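Local structure of agmatine N-acetyltransferase (Drosophila melanogaster, 7CIW) at residues S82-P85 with E86-E90; D115-R119 with F120-S124. The protein catalyses transfer of the acetyl group from acetyl-CoA to agmatine as a GNAT-fold enzyme of the AANAT subfamily, and probably acylates serotonin and dopamine as well. The protein carries 1 engineered substitution. One frame throughout, in Å; residues are numbered along the deposited sequence.

Contact 1 of 2, residues S82-P85 with E86-E90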
loop_
_atom_site.group_PDB
_atom_site.type_symbol
_atom_site.label_atom_id
_atom_site.label_comp_id
_atom_site.label_asym_id
_atom_site.label_seq_id
_atom_site.Cartn_x
_atom_site.Cartn_y
_atom_site.Cartn_z
ATOM N N SER A 82 6.157 12.267 -11.650
ATOM C CA SER A 82 5.397 12.135 -12.891
ATOM C C SER A 82 5.947 11.058 -13.819
ATOM O O SER A 82 5.287 10.731 -14.813
ATOM C CB SER A 82 5.360 13.471 -13.623
ATOM O OG SER A 82 6.658 13.844 -14.036
ATOM N N HIS A 83 7.124 10.512 -13.529
ATOM C CA HIS A 83 7.679 9.401 -14.287
ATOM C C HIS A 83 7.168 8.048 -13.807
ATOM O O HIS A 83 7.401 7.039 -14.476
ATOM C CB HIS A 83 9.215 9.443 -14.213
ATOM C CG HIS A 83 9.898 8.513 -15.166
ATOM N ND1 HIS A 83 10.597 7.402 -14.748
ATOM C CD2 HIS A 83 9.991 8.532 -16.517
ATOM C CE1 HIS A 83 11.087 6.774 -15.801
ATOM N NE2 HIS A 83 10.734 7.437 -16.887
ATOM N N GLU A 84 6.452 7.999 -12.683
ATOM C CA GLU A 84 6.031 6.706 -12.146
ATOM C C GLU A 84 5.173 5.877 -13.102
ATOM O O GLU A 84 5.327 4.643 -13.101
ATOM C CB GLU A 84 5.310 6.911 -10.806
ATOM C CG GLU A 84 5.064 5.616 -10.027
ATOM C CD GLU A 84 6.343 4.922 -9.552
ATOM O OE1 GLU A 84 7.460 5.440 -9.780
ATOM O OE2 GLU A 84 6.222 3.846 -8.928
ATOM N N PRO A 85 4.287 6.443 -13.931
ATOM C CA PRO A 85 3.568 5.567 -14.877
ATOM C C PRO A 85 4.504 4.803 -15.805
ATOM O O PRO A 85 4.307 3.602 -16.042
ATOM C CB PRO A 85 2.661 6.544 -15.636
ATOM C CG PRO A 85 2.409 7.638 -14.626
ATOM C CD PRO A 85 3.733 7.811 -13.930
ATOM N N GLU A 86 5.534 5.468 -16.323
ATOM C CA GLU A 86 6.488 4.796 -17.197
ATOM C C GLU A 86 7.331 3.796 -16.422
ATOM O O GLU A 86 7.579 2.677 -16.892
ATOM C CB GLU A 86 7.379 5.835 -17.876
ATOM C CG GLU A 86 6.642 6.694 -18.910
ATOM C CD GLU A 86 5.565 7.612 -18.316
ATOM O OE1 GLU A 86 5.723 8.105 -17.168
ATOM O OE2 GLU A 86 4.541 7.830 -19.003
ATOM N N HIS A 87 7.784 4.188 -15.232
ATOM C CA HIS A 87 8.578 3.298 -14.397
ATOM C C HIS A 87 7.815 2.026 -14.044
ATOM O O HIS A 87 8.340 0.913 -14.171
ATOM C CB HIS A 87 9.007 4.043 -13.128
ATOM C CG HIS A 87 9.762 3.192 -12.157
ATOM N ND1 HIS A 87 9.520 3.216 -10.801
ATOM C CD2 HIS A 87 10.751 2.289 -12.347
ATOM C CE1 HIS A 87 10.333 2.367 -10.197
ATOM N NE2 HIS A 87 11.087 1.789 -11.114
ATOM N N MET A 88 6.568 2.163 -13.593
ATOM C CA MET A 88 5.818 0.972 -13.210
ATOM C C MET A 88 5.509 0.093 -14.409
ATOM O O MET A 88 5.438 -1.132 -14.264
ATOM C CB MET A 88 4.524 1.351 -12.494
ATOM C CG MET A 88 4.761 1.856 -11.096
ATOM S SD MET A 88 3.407 1.517 -9.963
ATOM C CE MET A 88 3.237 -0.252 -10.168
ATOM N N ALA A 89 5.307 0.693 -15.585
ATOM C CA ALA A 89 5.060 -0.121 -16.768
ATOM C C ALA A 89 6.277 -0.973 -17.085
ATOM O O ALA A 89 6.152 -2.168 -17.378
ATOM C CB ALA A 89 4.685 0.767 -17.953
ATOM N N GLU A 90 7.470 -0.380 -16.986
ATOM C CA GLU A 90 8.702 -1.122 -17.227
ATOM C C GLU A 90 8.924 -2.198 -16.168
ATOM O O GLU A 90 9.406 -3.292 -16.482
ATOM C CB GLU A 90 9.883 -0.151 -17.271
ATOM C CG GLU A 90 10.035 0.555 -18.603
ATOM C CD GLU A 90 10.546 1.974 -18.473
ATOM O OE1 GLU A 90 10.394 2.747 -19.441
ATOM O OE2 GLU A 90 11.104 2.317 -17.405
#
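H87 and E84 join side chains three residues apart near the start of helix 84-95 of the GNAT fold. The bond runs from H87 ND1 to E84 OE1 at 3.2 Å and is nearly straight at nitrogen. It is a His-carboxylate hydrogen bond, lying in the plane of the imidazole but reaching the oxygen from above the carboxylate plane, the two planes being 65° apart. E84 CG stands anti to the backbone N (chi1 -169°), and the bend at chi2 (65°) then carries the carboxylate forward, toward H87 and M88. The bond occupies OE1 and restrains rotation of the H87 ring, because the acceptor lies in the ring plane. The other oxygen, E84 OE2, rests alongside M88 CG at 3.3 Å, with the sulfur just beyond, so the carboxylate is held between a polar and an apolar neighbour. One residue earlier in the chain, H83 pairs with E86, whose CB sits over the face of the H83 ring, 4.2 Å from its centroid, a CH-pi contact. E86 turns its CG to the side of the backbone N, which brings its carboxylate back beside the proline, E86 OE1 lying 3.8 Å from P85 CB. Outside the contact, E84 and P85 pack on E111 and M88 on L104 and L107, all of helix 99-114, while D81 OD1 accepts the backbone N-H of H83. Regular i to i+4 backbone bonds hold the side chains in place: H87 N to H83 O, M88 N to E84 O and A89 N to P85 O. The last of these also brings A89 CB to 3.4 Å from P85 O.

Contact 2 of 2, residues D115-R119 with F120-S124; sequences DVCRR and FSVPS
V116 and F120 are joined where helix 116-119 ends in a turn that fits a Schellman motif, just ahead of strand 125-133. V116 O takes F120 N at 3.1 Å, the donor standing above the carbonyl plane, and V116 CB faces F120 CD1 more loosely. C117 supplies the acceptor of the 6-to-1 bond: V122 N reaches C117 O at 3.1 Å, in the carbonyl plane and on a lone pair. The usual apolar contact of this motif is present too, C117 SG lying 4.4 Å from V122 CG2; the same sulfur passes 3.8 Å from S124 CA. R118 O receives the inner, 5-to-2 bond, a weak one, from S121 N at 3.5 Å. S121 reverses the chain with a left-handed backbone (phi 49°), and a water spans R118 O and S121 OG. The R118 side chain leaves the turn for D115, where R118 NH1 meets the syn lone pair of D115 OD1 in a salt bridge lying in the guanidinium plane; NH1 also binds S82 O. R119 runs beside the F120 ring, its CG anti to the backbone N (chi1 175°) and above the ring centre in a CH-pi contact. Its guanidinium is tied to T114 O through NE and to A113 O through NH2, which steadies the chain over the ring. F120 also packs on L161, I183 and V213 and meets H215 edge-to-face, fastening the turn to the sheet. An alanine in place of F120 is likely to leave the R119 methylenes without their aromatic floor and open a gap against those strands. The methylene nearest the ring is R119 CD, 3.5 Å from F120 CE1.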
loop_
_atom_site.group_PDB
_atom_site.type_symbol
_atom_site.label_atom_id
_atom_site.label_comp_id
_atom_site.label_asym_id
_atom_site.label_seq_id
_atom_site.Cartn_x
_atom_site.Cartn_y
_atom_site.Cartn_z
ATOM N N ASP A 115 -2.250 8.793 -12.546
ATOM C CA ASP A 115 -1.265 9.771 -13.024
ATOM C C ASP A 115 -1.342 11.071 -12.216
ATOM O O ASP A 115 -1.524 12.160 -12.754
ATOM C CB ASP A 115 -1.471 10.031 -14.520
ATOM C CG ASP A 115 -0.247 10.638 -15.204
ATOM O OD1 ASP A 115 0.786 10.859 -14.545
ATOM O OD2 ASP A 115 -0.323 10.906 -16.420
ATOM N N VAL A 116 -1.202 10.937 -10.894
ATOM C CA VAL A 116 -1.702 11.992 -10.011
ATOM C C VAL A 116 -0.863 13.254 -10.097
ATOM O O VAL A 116 -1.346 14.344 -9.774
ATOM C CB VAL A 116 -1.787 11.517 -8.551
ATOM C CG1 VAL A 116 -2.845 10.433 -8.395
ATOM C CG2 VAL A 116 -0.390 11.082 -8.020
ATOM N N CYS A 117 0.410 13.142 -10.467
ATOM C CA CYS A 117 1.243 14.342 -10.559
ATOM C C CYS A 117 0.764 15.254 -11.677
ATOM O O CYS A 117 0.686 16.480 -11.505
ATOM C CB CYS A 117 2.700 13.925 -10.752
ATOM S SG CYS A 117 3.388 13.249 -9.184
ATOM N N ARG A 118 0.393 14.656 -12.805
ATOM C CA ARG A 118 -0.186 15.424 -13.900
ATOM C C ARG A 118 -1.621 15.832 -13.591
ATOM O O ARG A 118 -2.041 16.953 -13.909
ATOM C CB ARG A 118 -0.151 14.603 -15.181
ATOM C CG ARG A 118 1.249 14.236 -15.616
ATOM C CD ARG A 118 1.283 13.734 -17.054
ATOM N NE ARG A 118 2.657 13.676 -17.536
ATOM C CZ ARG A 118 3.554 12.790 -17.115
ATOM N NH1 ARG A 118 3.217 11.872 -16.205
ATOM N NH2 ARG A 118 4.788 12.817 -17.601
ATOM N N ARG A 119 -2.385 14.929 -12.976
ATOM C CA ARG A 119 -3.793 15.200 -12.713
ATOM C C ARG A 119 -3.972 16.434 -11.838
ATOM O O ARG A 119 -4.850 17.264 -12.104
ATOM C CB ARG A 119 -4.447 13.976 -12.065
ATOM C CG ARG A 119 -5.904 14.173 -11.635
ATOM C CD ARG A 119 -6.414 12.942 -10.882
ATOM N NE ARG A 119 -6.432 11.749 -11.731
ATOM C CZ ARG A 119 -7.535 11.213 -12.249
ATOM N NH1 ARG A 119 -8.721 11.753 -11.997
ATOM N NH2 ARG A 119 -7.454 10.132 -13.019
ATOM N N PHE A 120 -3.152 16.580 -10.797
ATOM C CA PHE A 120 -3.294 17.673 -9.837
ATOM C C PHE A 120 -2.182 18.715 -9.938
ATOM O O PHE A 120 -2.109 19.602 -9.080
ATOM C CB PHE A 120 -3.360 17.115 -8.404
ATOM C CG PHE A 120 -4.580 16.276 -8.137
ATOM C CD1 PHE A 120 -4.466 14.912 -7.891
ATOM C CD2 PHE A 120 -5.841 16.849 -8.163
ATOM C CE1 PHE A 120 -5.590 14.136 -7.662
ATOM C CE2 PHE A 120 -6.972 16.081 -7.921
ATOM C CZ PHE A 120 -6.847 14.721 -7.676
ATOM N N SER A 121 -1.324 18.629 -10.958
ATOM C CA SER A 121 -0.186 19.539 -11.133
ATOM C C SER A 121 0.626 19.679 -9.848
ATOM O O SER A 121 0.881 20.783 -9.362
ATOM C CB SER A 121 -0.644 20.918 -11.624
ATOM O OG SER A 121 -0.728 20.971 -13.041
ATOM N N VAL A 122 1.032 18.546 -9.283
ATOM C CA VAL A 122 1.926 18.559 -8.125
ATOM C C VAL A 122 3.227 17.885 -8.538
ATOM O O VAL A 122 3.211 17.009 -9.411
ATOM C CB VAL A 122 1.316 17.849 -6.907
ATOM C CG1 VAL A 122 0.113 18.623 -6.370
ATOM C CG2 VAL A 122 0.933 16.424 -7.276
ATOM N N PRO A 123 4.365 18.245 -7.940
ATOM C CA PRO A 123 5.642 17.677 -8.392
ATOM C C PRO A 123 5.879 16.250 -7.945
ATOM O O PRO A 123 6.702 15.556 -8.559
ATOM C CB PRO A 123 6.687 18.618 -7.775
ATOM C CG PRO A 123 6.009 19.243 -6.627
ATOM C CD PRO A 123 4.552 19.339 -6.971
ATOM N N SER A 124 5.164 15.786 -6.926
ATOM C CA SER A 124 5.451 14.500 -6.313
ATOM C C SER A 124 4.253 14.094 -5.474
ATOM O O SER A 124 3.374 14.902 -5.171
ATOM C CB SER A 124 6.703 14.568 -5.439
ATOM O OG SER A 124 6.489 15.430 -4.331
HETATM O O HOH W 1 -3.417 19.890 -13.666
#

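How the contacts relate
Contact 1 lies near the N-terminal end of helix 84-95 and contact 2 closes the short helix 116-119; helix 99-114 lies between them in the chain. Their centres are 13 Å apart, yet they meet directly. S82 O and R118 NH1 form a probable hydrogen bond of 2.7 Å, so the arginine held by D115 also reaches contact 1. P85 CG packs against D115 OD1 at 3.6 Å and S82 N against C117 SG at 3.8 Å. Neither contact touches the bound acetylagmatine, about 9 Å from the side chain of M88 and about 14 Å from that of V116; the side chain of the CoA-binding D165 is about 7 Å from the first and about 8 Å from the second.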